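PDB 3FEF: alpha-galacturonidase, which hydrolyses alpha-1,4-linked galacturonate, including di-galacturonate, to release alpha-D-galacturonate, using NAD+ and manganese as a family 4 glycosidase. Local coordinates for residues E275-P280 and E386-R391; C101-S106 and V111-I116. One frame throughout, in Å; residues are numbered along the deposited sequence.

Interaction 1. Residues E275-P280 and E386-R391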
loop_
_atom_site.group_PDB
_atom_site.type_symbol
_atom_site.label_atom_id
_atom_site.label_comp_id
_atom_site.label_asym_id
_atom_site.label_seq_id
_atom_site.Cartn_x
_atom_site.Cartn_y
_atom_site.Cartn_z
ATOM N N GLU A 275 -30.011 -3.190 9.543
ATOM C CA GLU A 275 -30.096 -2.683 8.178
ATOM C C GLU A 275 -28.885 -3.043 7.303
ATOM O O GLU A 275 -28.892 -2.762 6.097
ATOM C CB GLU A 275 -30.281 -1.170 8.202
ATOM C CG GLU A 275 -31.293 -0.706 9.240
ATOM C CD GLU A 275 -31.828 0.671 8.930
ATOM O OE1 GLU A 275 -31.095 1.667 9.148
ATOM O OE2 GLU A 275 -32.980 0.753 8.455
ATOM N N PHE A 276 -27.852 -3.641 7.903
ATOM C CA PHE A 276 -26.574 -3.843 7.196
ATOM C C PHE A 276 -26.411 -5.213 6.555
ATOM O O PHE A 276 -25.481 -5.407 5.784
ATOM C CB PHE A 276 -25.366 -3.584 8.115
ATOM C CG PHE A 276 -25.093 -2.127 8.353
ATOM C CD1 PHE A 276 -24.126 -1.465 7.629
ATOM C CD2 PHE A 276 -25.810 -1.426 9.305
ATOM C CE1 PHE A 276 -23.875 -0.145 7.848
ATOM C CE2 PHE A 276 -25.578 -0.090 9.512
ATOM C CZ PHE A 276 -24.606 0.554 8.786
ATOM N N LEU A 277 -27.286 -6.161 6.881
ATOM C CA LEU A 277 -27.128 -7.525 6.381
ATOM C C LEU A 277 -28.413 -8.280 6.178
ATOM O O LEU A 277 -29.447 -7.905 6.700
ATOM C CB LEU A 277 -26.209 -8.360 7.282
ATOM C CG LEU A 277 -26.062 -8.096 8.780
ATOM C CD1 LEU A 277 -27.390 -7.870 9.472
ATOM C CD2 LEU A 277 -25.293 -9.270 9.395
ATOM N N PRO A 278 -28.341 -9.375 5.407
ATOM C CA PRO A 278 -29.471 -10.282 5.235
ATOM C C PRO A 278 -29.887 -10.869 6.581
ATOM O O PRO A 278 -29.029 -11.263 7.377
ATOM C CB PRO A 278 -28.886 -11.407 4.356
ATOM C CG PRO A 278 -27.734 -10.791 3.672
ATOM C CD PRO A 278 -27.156 -9.820 4.659
ATOM N N GLY A 279 -31.186 -10.935 6.828
ATOM C CA GLY A 279 -31.699 -11.602 8.012
ATOM C C GLY A 279 -33.212 -11.540 8.030
ATOM O O GLY A 279 -33.809 -10.846 7.221
ATOM N N PRO A 280 -33.838 -12.279 8.953
ATOM C CA PRO A 280 -35.283 -12.180 9.154
ATOM C C PRO A 280 -35.656 -10.906 9.894
ATOM O O PRO A 280 -36.841 -10.597 10.029
ATOM C CB PRO A 280 -35.601 -13.388 10.044
ATOM C CG PRO A 280 -34.291 -13.747 10.708
ATOM C CD PRO A 280 -33.234 -13.394 9.708
ATOM N N GLU A 386 -16.090 -8.025 7.580
ATOM C CA GLU A 386 -15.223 -7.206 6.741
ATOM C C GLU A 386 -15.697 -7.234 5.271
ATOM O O GLU A 386 -15.649 -6.228 4.567
ATOM C CB GLU A 386 -13.769 -7.690 6.884
ATOM C CG GLU A 386 -12.783 -7.136 5.881
ATOM C CD GLU A 386 -11.460 -7.888 5.924
ATOM O OE1 GLU A 386 -10.724 -7.824 6.943
ATOM O OE2 GLU A 386 -11.150 -8.562 4.931
HETATM N N MSE A 387 -16.183 -8.375 4.818
HETATM C CA MSE A 387 -16.785 -8.447 3.490
HETATM C C MSE A 387 -18.006 -7.531 3.374
HETATM O O MSE A 387 -18.172 -6.793 2.403
HETATM C CB MSE A 387 -17.171 -9.890 3.152
HETATM C CG MSE A 387 -15.983 -10.826 2.961
HETATM SE SE MSE A 387 -16.488 -12.709 3.245
HETATM C CE MSE A 387 -17.962 -12.771 1.974
ATOM N N LEU A 388 -18.872 -7.560 4.377
ATOM C CA LEU A 388 -20.013 -6.663 4.335
ATOM C C LEU A 388 -19.578 -5.188 4.396
ATOM O O LEU A 388 -20.125 -4.331 3.680
ATOM C CB LEU A 388 -21.008 -7.019 5.449
ATOM C CG LEU A 388 -21.870 -8.248 5.129
ATOM C CD1 LEU A 388 -22.412 -8.914 6.404
ATOM C CD2 LEU A 388 -23.002 -7.883 4.150
ATOM N N ALA A 389 -18.603 -4.890 5.249
ATOM C CA ALA A 389 -18.192 -3.499 5.479
ATOM C C ALA A 389 -17.535 -2.916 4.225
ATOM O O ALA A 389 -17.774 -1.762 3.910
ATOM C CB ALA A 389 -17.255 -3.391 6.659
ATOM N N ALA A 390 -16.720 -3.719 3.519
ATOM C CA ALA A 390 -16.116 -3.276 2.266
ATOM C C ALA A 390 -17.203 -2.972 1.244
ATOM O O ALA A 390 -17.136 -2.006 0.495
ATOM C CB ALA A 390 -15.113 -4.328 1.706
ATOM N N ARG A 391 -18.227 -3.800 1.238
ATOM C CA ARG A 391 -19.351 -3.584 0.351
ATOM C C ARG A 391 -20.087 -2.250 0.603
ATOM O O ARG A 391 -20.334 -1.492 -0.329
ATOM C CB ARG A 391 -20.283 -4.765 0.483
ATOM C CG ARG A 391 -21.493 -4.668 -0.398
ATOM C CD ARG A 391 -22.081 -6.036 -0.574
ATOM N NE ARG A 391 -23.415 -5.912 -1.132
ATOM C CZ ARG A 391 -24.333 -6.865 -1.056
ATOM N NH1 ARG A 391 -24.076 -8.012 -0.433
ATOM N NH2 ARG A 391 -25.516 -6.650 -1.592
#
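Leu388 reaches from its helix into a loop and touches it with both methyls. CD1 lies 3.9 Å from Leu277 CB and 4.2 Å from Leu277 CD2; the two side chains cross at about a right angle. The other methyl, CD2, rests 3.9 Å from Phe276 O, a carbon-to-oxygen packing contact. The helix side chain leaves its backbone toward the loop and has CG anti to the carbonyl carbon (chi1 -78°), which brings its two methyls to the loop; the backbones stay apart, with 7.5 Å between Leu277 CA and Leu388 CA. The contact is small, burying 115 Å² in all, yet the three touching residues are buried.

In the second shell, His392 NE2, one turn further along the helix, is hydrogen-bonded to Phe276 O, so the carbonyl that receives the methyl also has a polar partner. The Phe276 ring is stacked with Phe207 and meets His392 edge-to-face; its side chain is about 4 Å, at the nearest atoms, from that of the metal ligand His206. This is loop-to-helix packing within the C-terminal domain of the family 4 glycosidases, and Phe276 brings it next to the metal site. Beyond these, helix 253-262 packs against both leucines through Tyr262, placing the contact where the loop between helices 270-273 and 295-314 passes helix 383-405.

Interaction 2. Residues C101-S106 and V111-I116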
loop_
_atom_site.group_PDB
_atom_site.type_symbol
_atom_site.label_atom_id
_atom_site.label_comp_id
_atom_site.label_asym_id
_atom_site.label_seq_id
_atom_site.Cartn_x
_atom_site.Cartn_y
_atom_site.Cartn_z
ATOM N N CYS A 101 -42.212 -2.016 -2.698
ATOM C CA CYS A 101 -41.460 -3.114 -3.318
ATOM C C CYS A 101 -41.069 -4.179 -2.314
ATOM O O CYS A 101 -40.227 -5.023 -2.609
ATOM C CB CYS A 101 -40.184 -2.606 -3.972
ATOM S SG CYS A 101 -40.473 -1.380 -5.238
ATOM N N GLY A 102 -41.638 -4.121 -1.115
ATOM C CA GLY A 102 -41.371 -5.147 -0.109
ATOM C C GLY A 102 -40.152 -4.917 0.774
ATOM O O GLY A 102 -39.749 -5.808 1.525
ATOM N N ILE A 103 -39.570 -3.726 0.698
ATOM C CA ILE A 103 -38.381 -3.405 1.474
ATOM C C ILE A 103 -38.726 -2.592 2.712
ATOM O O ILE A 103 -39.238 -1.476 2.595
ATOM C CB ILE A 103 -37.377 -2.598 0.630
ATOM C CG1 ILE A 103 -36.897 -3.446 -0.556
ATOM C CG2 ILE A 103 -36.207 -2.115 1.509
ATOM C CD1 ILE A 103 -36.110 -2.676 -1.577
ATOM N N TYR A 104 -38.457 -3.163 3.889
ATOM C CA TYR A 104 -38.627 -2.453 5.146
ATOM C C TYR A 104 -37.314 -1.947 5.703
ATOM O O TYR A 104 -36.258 -2.559 5.516
ATOM C CB TYR A 104 -39.344 -3.333 6.170
ATOM C CG TYR A 104 -40.763 -3.555 5.745
ATOM C CD1 TYR A 104 -41.800 -2.860 6.341
ATOM C CD2 TYR A 104 -41.060 -4.401 4.685
ATOM C CE1 TYR A 104 -43.098 -3.032 5.926
ATOM C CE2 TYR A 104 -42.358 -4.581 4.266
ATOM C CZ TYR A 104 -43.365 -3.889 4.892
ATOM O OH TYR A 104 -44.654 -4.052 4.490
ATOM N N GLN A 105 -37.398 -0.816 6.379
ATOM C CA GLN A 105 -36.255 -0.167 6.971
ATOM C C GLN A 105 -36.635 0.262 8.377
ATOM O O GLN A 105 -37.734 0.762 8.609
ATOM C CB GLN A 105 -35.869 1.062 6.147
ATOM C CG GLN A 105 -35.368 0.742 4.750
ATOM C CD GLN A 105 -35.099 1.999 3.944
ATOM O OE1 GLN A 105 -33.952 2.430 3.811
ATOM N NE2 GLN A 105 -36.160 2.606 3.422
ATOM N N SER A 106 -35.727 0.080 9.318
ATOM C CA SER A 106 -36.025 0.443 10.689
ATOM C C SER A 106 -35.659 1.898 10.969
ATOM O O SER A 106 -36.288 2.549 11.790
ATOM C CB SER A 106 -35.295 -0.493 11.653
ATOM O OG SER A 106 -33.920 -0.573 11.324
ATOM N N VAL A 111 -27.857 3.293 5.693
ATOM C CA VAL A 111 -27.714 2.515 4.455
ATOM C C VAL A 111 -29.098 2.161 3.919
ATOM O O VAL A 111 -30.080 2.827 4.243
ATOM C CB VAL A 111 -26.885 1.234 4.635
ATOM C CG1 VAL A 111 -25.416 1.586 4.857
ATOM C CG2 VAL A 111 -27.417 0.398 5.779
ATOM N N GLY A 112 -29.187 1.122 3.102
ATOM C CA GLY A 112 -30.466 0.783 2.483
ATOM C C GLY A 112 -30.859 1.907 1.528
ATOM O O GLY A 112 -30.092 2.875 1.342
ATOM N N PRO A 113 -32.044 1.785 0.895
ATOM C CA PRO A 113 -32.516 2.795 -0.053
ATOM C C PRO A 113 -32.591 4.191 0.568
ATOM O O PRO A 113 -32.126 5.157 -0.022
ATOM C CB PRO A 113 -33.913 2.295 -0.459
ATOM C CG PRO A 113 -34.147 1.005 0.248
ATOM C CD PRO A 113 -32.855 0.562 0.873
ATOM N N GLY A 114 -33.158 4.309 1.761
ATOM C CA GLY A 114 -33.246 5.614 2.420
ATOM C C GLY A 114 -31.904 6.220 2.763
ATOM O O GLY A 114 -31.704 7.440 2.642
ATOM N N GLY A 115 -30.985 5.384 3.226
ATOM C CA GLY A 115 -29.652 5.849 3.544
ATOM C C GLY A 115 -28.973 6.423 2.305
ATOM O O GLY A 115 -28.391 7.497 2.359
ATOM N N ILE A 116 -29.068 5.712 1.186
ATOM C CA ILE A 116 -28.451 6.136 -0.070
ATOM C C ILE A 116 -29.042 7.450 -0.586
ATOM O O ILE A 116 -28.310 8.384 -0.905
ATOM C CB ILE A 116 -28.642 5.073 -1.164
ATOM C CG1 ILE A 116 -28.130 3.703 -0.687
ATOM C CG2 ILE A 116 -28.018 5.544 -2.493
ATOM C CD1 ILE A 116 -26.727 3.341 -1.094
#
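Gln105 and Pro113 pack at a slant, and the amide of the glutamine settles over the first turn of helix 112-136. The side chain sets out toward that helix: at CB the chain turns so that CG stands anti to the carbonyl carbon (chi1 -66°), and beyond CG it runs extended, carrying the amide to the helix start. CD is the first atom to meet it, 3.9 Å from Pro113 CG. At the tip OE1 accepts a hydrogen bond from Gly114 N at 2.9 Å, with an N-H...O angle of 153°. The donor lies in the carbonyl plane on a lone pair, at a C=O...N angle of 124°. The same oxygen packs 3.7 Å from Pro113 CD. NE2 turns to helix 88-96, where it is hydrogen-bonded to Asp94 O, with a weak bond to Val95 O. Both ends of the amide are thus used, which fixes its rotation.

Alongside, Ile103 CG2 packs 3.9 Å from Pro113 CG, so the proline ring meets both an aliphatic branch and an amide. A CB on Gly112 or Gly114 would come tightly against OE1, which fits the close seating of the oxygen. With a leucine in place of Gln105, Gly114 N would probably be left without its side-chain acceptor and Asp94 O without the amide donor.

Within the Rossmann-type N-terminal part of this family 4 enzyme, the contact ties the loop between helices 88-96 and 112-136 to the start of the latter. Because the N-H groups of a first helical turn have no preceding turn to bond to, a neutral amide oxygen suits this buried place, and the helix start may polarise it. Chemically, it is a directed polar link with apolar packing around it.

How the interactions relate
Both contacts are buried, about 18 Å from the chain's centre to their own centres, but they differ in chemistry and in the part of the enzyme they belong to. Interaction 1, in the C-terminal part of the family 4 fold, joins segments over 100 residues apart by apolar packing; interaction 2, in the N-terminal Rossmann-type part, is local in sequence and turns on one directed amide bond. Their centres are 13 Å apart and they meet directly: Glu275 OE2 lies 3.3 Å from Ser106 OG, a probable hydrogen bond, and Phe276 CE1 packs 3.8 Å from Val111 CG1. Helix 383-405 serves both, giving Leu388 to interaction 1 while His392 and Gln396 touch Val111. Interaction 1 is nearer the metal.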